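Local coordinates for glutamate receptor kainate-like protein (PDB 4ZDM) that binds glycine in its extracellular ligand-binding domain and probably forms a subunit of a glycine-activated ion channel of the ionotropic glutamate receptor family, at residues Ala94-Ala99 with Gln213-Ala218. Numbering follows the deposited sequence.
Sequences ALSNNA and QPFELA. With GLY (glycine), chain B; SO4 (sulfate ion), chain C.
Leu95 and Ala218 exchange two backbone hydrogen bonds, Leu95 N to Ala218 O (3.0 Å) and Ala218 N to Leu95 O (2.9 Å), and the antiparallel pairing continues through Ser96 and Leu217 to Asn97 N, which meets Glu216 O almost straight on (N-H...O 172°). Beyond it, one water bridges Asn97 O and Glu216 N, while amide and carboxylate run side by side, a second water linking ND2 to OE2. Glu216 OE1 turns instead to Ser110.

On the ligand side, Leu217 CD2 reaches Ser96 OG (3.3 Å) and Ala94 CB, and lies in plane at the edge of the Phe215 ring. With OG anti to its carbonyl carbon (chi1 -52°), Ser96 keeps its hydroxyl beside its own backbone N, where it takes a weak hydrogen bond from the glycine N; OG is also hydrogen-bonded to Glu191 OE2. The ligand donates from its N to Ala94 O (2.7 Å) and accepts a nearly straight bond from Ser96 N at OXT (178°); Arg101 NH1, Asn148 N and Glu191 OE1 also hydrogen-bond it.

At the far end, Gln213 holds a sulfate, probably from the crystallisation liquor, through N and NE2; an alanine here would remove NE2 and would probably leave the anion held less firmly, by Gln213 N and Tyr161 OH. In this two-lobed fold of the periplasmic-binding-protein clan, pairing of 94-96 with 213-218 is thus likely to hold in place Ala94 O and Ser96 N, which meet the ligand's amino group and carboxylate.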
ATOM      1  N   ALA A  94      -8.906  16.839   7.085  1.00  8.20           N
ATOM      2  CA  ALA A  94      -9.181  18.133   6.492  1.00  7.21           C
ATOM      3  C   ALA A  94      -7.843  18.803   6.331  1.00  7.33           C
ATOM      4  O   ALA A  94      -7.278  19.457   7.228  1.00  9.19           O
ATOM      5  CB  ALA A  94     -10.143  18.940   7.382  1.00  8.75           C
ATOM      6  N   LEU A  95      -7.262  18.550   5.156  1.00  6.96           N
ATOM      7  CA  LEU A  95      -5.896  18.997   4.887  1.00  7.19           C
ATOM      8  C   LEU A  95      -5.915  20.374   4.274  1.00  6.49           C
ATOM      9  O   LEU A  95      -6.524  20.609   3.215  1.00  7.04           O
ATOM     10  CB  LEU A  95      -5.170  18.023   3.957  1.00  7.36           C
ATOM     11  CG  LEU A  95      -3.665  18.187   3.892  1.00  6.81           C
ATOM     12  CD1 LEU A  95      -2.981  17.792   5.195  1.00  9.15           C
ATOM     13  CD2 LEU A  95      -3.077  17.410   2.720  1.00  8.62           C
ATOM     14  N   SER A  96      -5.280  21.326   4.948  1.00  6.84           N
ATOM     15  CA  SER A  96      -5.304  22.690   4.500  1.00  5.51           C
ATOM     16  C   SER A  96      -4.431  22.892   3.277  1.00  7.70           C
ATOM     17  O   SER A  96      -3.244  22.526   3.234  1.00  8.64           O
ATOM     18  CB  SER A  96      -4.834  23.599   5.626  1.00  8.82           C
ATOM     19  OG  SER A  96      -5.614  23.273   6.761  1.00 10.53           O
ATOM     20  N   ASN A  97      -5.024  23.555   2.269  1.00  7.92           N
ATOM     21  CA  ASN A  97      -4.363  23.855   1.019  1.00  8.68           C
ATOM     22  C   ASN A  97      -3.611  25.150   1.189  1.00 10.85           C
ATOM     23  O   ASN A  97      -4.199  26.212   1.378  1.00 11.84           O
ATOM     24  CB  ASN A  97      -5.430  23.937  -0.077  1.00  8.83           C
ATOM     25  CG  ASN A  97      -4.886  24.203  -1.431  1.00 11.65           C
ATOM     26  OD1 ASN A  97      -3.770  24.709  -1.585  1.00 13.45           O
ATOM     27  ND2 ASN A  97      -5.678  23.821  -2.452  1.00 12.52           N
ATOM     28  N   ASN A  98      -2.293  25.051   1.189  1.00  9.78           N
ATOM     29  CA  ASN A  98      -1.436  26.236   1.215  1.00  9.29           C
ATOM     30  C   ASN A  98      -0.410  26.092   0.116  1.00 10.00           C
ATOM     31  O   ASN A  98      -0.191  25.003  -0.467  1.00 11.00           O
ATOM     32  CB  ASN A  98      -0.802  26.487   2.594  1.00 12.29           C
ATOM     33  CG  ASN A  98       0.148  25.410   3.033  1.00 14.37           C
ATOM     34  OD1 ASN A  98       1.021  24.991   2.292  1.00 17.08           O
ATOM     35  ND2 ASN A  98       0.016  25.000   4.275  1.00 14.17           N
ATOM     36  N   ALA A  99       0.238  27.211  -0.225  1.00  9.92           N
ATOM     37  CA  ALA A  99       1.100  27.235  -1.384  1.00 12.23           C
ATOM     38  C   ALA A  99       2.336  26.387  -1.205  1.00 10.48           C
ATOM     39  O   ALA A  99       2.808  25.781  -2.179  1.00 15.46           O
ATOM     40  CB  ALA A  99       1.507  28.694  -1.704  1.00 15.60           C
ATOM     41  N   GLN A 213      -6.641  34.976   7.049  1.00 13.72           N
ATOM     42  CA  GLN A 213      -5.885  34.065   6.211  1.00 13.83           C
ATOM     43  C   GLN A 213      -6.684  32.783   5.872  1.00 11.82           C
ATOM     44  O   GLN A 213      -6.340  31.658   6.283  1.00 14.92           O
ATOM     45  CB  GLN A 213      -4.550  33.710   6.838  1.00 13.86           C
ATOM     46  CG  GLN A 213      -3.614  34.949   6.936  1.00 15.67           C
ATOM     47  CD  GLN A 213      -3.267  35.438   5.585  1.00 24.70           C
ATOM     48  OE1 GLN A 213      -2.808  34.661   4.762  1.00 28.76           O
ATOM     49  NE2 GLN A 213      -3.531  36.715   5.312  1.00 25.41           N
ATOM     50  N   PRO A 214      -7.737  32.944   5.078  1.00 11.18           N
ATOM     51  CA  PRO A 214      -8.539  31.771   4.722  1.00 11.26           C
ATOM     52  C   PRO A 214      -7.801  30.781   3.854  1.00  9.80           C
ATOM     53  O   PRO A 214      -6.812  31.097   3.130  1.00 12.19           O
ATOM     54  CB  PRO A 214      -9.733  32.375   3.980  1.00 15.09           C
ATOM     55  CG  PRO A 214      -9.421  33.698   3.727  1.00 15.98           C
ATOM     56  CD  PRO A 214      -8.296  34.182   4.545  1.00 10.35           C
ATOM     57  N   PHE A 215      -8.289  29.534   3.878  1.00  9.15           N
ATOM     58  CA  PHE A 215      -7.724  28.466   3.074  1.00  9.37           C
ATOM     59  C   PHE A 215      -8.804  27.413   2.863  1.00  9.51           C
ATOM     60  O   PHE A 215      -9.695  27.284   3.684  1.00 11.08           O
ATOM     61  CB  PHE A 215      -6.503  27.787   3.767  1.00  9.74           C
ATOM     62  CG  PHE A 215      -6.731  27.520   5.218  1.00  8.66           C
ATOM     63  CD1 PHE A 215      -6.427  28.503   6.156  1.00 10.95           C
ATOM     64  CD2 PHE A 215      -7.278  26.341   5.669  1.00 10.93           C
ATOM     65  CE1 PHE A 215      -6.703  28.309   7.499  1.00 11.22           C
ATOM     66  CE2 PHE A 215      -7.538  26.164   6.990  1.00 10.87           C
ATOM     67  CZ  PHE A 215      -7.240  27.127   7.906  1.00 12.22           C
ATOM     68  N   GLU A 216      -8.679  26.663   1.787  1.00  8.62           N
ATOM     69  CA  GLU A 216      -9.507  25.485   1.556  1.00  8.07           C
ATOM     70  C   GLU A 216      -9.023  24.315   2.389  1.00  8.73           C
ATOM     71  O   GLU A 216      -7.819  24.187   2.593  1.00  9.34           O
ATOM     72  CB  GLU A 216      -9.498  25.119   0.092  1.00  7.34           C
ATOM     73  CG  GLU A 216     -10.228  26.120  -0.796  1.00  8.91           C
ATOM     74  CD  GLU A 216     -10.356  25.619  -2.198  1.00 11.76           C
ATOM     75  OE1 GLU A 216     -11.507  25.346  -2.641  1.00 10.81           O
ATOM     76  OE2 GLU A 216      -9.329  25.421  -2.920  1.00 13.29           O
ATOM     77  N   LEU A 217      -9.940  23.456   2.797  1.00  7.44           N
ATOM     78  CA  LEU A 217      -9.694  22.184   3.465  1.00  6.51           C
ATOM     79  C   LEU A 217     -10.082  21.109   2.482  1.00  6.45           C
ATOM     80  O   LEU A 217     -11.226  21.113   2.002  1.00  8.66           O
ATOM     81  CB  LEU A 217     -10.521  22.070   4.748  1.00  9.05           C
ATOM     82  CG  LEU A 217     -10.088  23.070   5.826  1.00 10.17           C
ATOM     83  CD1 LEU A 217     -11.201  23.242   6.847  1.00 16.26           C
ATOM     84  CD2 LEU A 217      -8.862  22.577   6.516  1.00 11.64           C
ATOM     85  N   ALA A 218      -9.183  20.186   2.176  1.00  6.55           N
ATOM     86  CA  ALA A 218      -9.386  19.230   1.090  1.00  6.20           C
ATOM     87  C   ALA A 218      -8.681  17.937   1.374  1.00  6.49           C
ATOM     88  O   ALA A 218      -8.012  17.790   2.402  1.00  8.13           O
ATOM     89  CB  ALA A 218      -8.894  19.877  -0.219  1.00  7.77           C
TER
HETATM   90  N   GLY B 301      -5.886  20.882   9.091  1.00 13.76           N
HETATM   91  CA  GLY B 301      -4.490  20.997   9.587  1.00 10.93           C
HETATM   92  C   GLY B 301      -3.448  20.910   8.527  1.00 11.46           C
HETATM   93  O   GLY B 301      -2.251  21.116   8.783  1.00 10.01           O
HETATM   94  OXT GLY B 301      -3.767  20.609   7.337  1.00  9.68           O
HETATM   95  S   SO4 C 302      -6.142  38.782   6.438  0.70 37.25           S
HETATM   96  O1  SO4 C 302      -7.011  39.570   7.330  0.70 30.27           O
HETATM   97  O2  SO4 C 302      -4.837  38.604   7.106  0.70 26.90           O
HETATM   98  O3  SO4 C 302      -6.912  37.579   6.039  0.70 22.80           O
HETATM   99  O4  SO4 C 302      -5.871  39.484   5.188  0.70 37.14           O
HETATM  100  O   HOH W   1      -6.369  27.406   0.143  1.00 11.08           O
HETATM  101  O   HOH W   2      -8.541  22.618  -2.405  1.00 14.12           O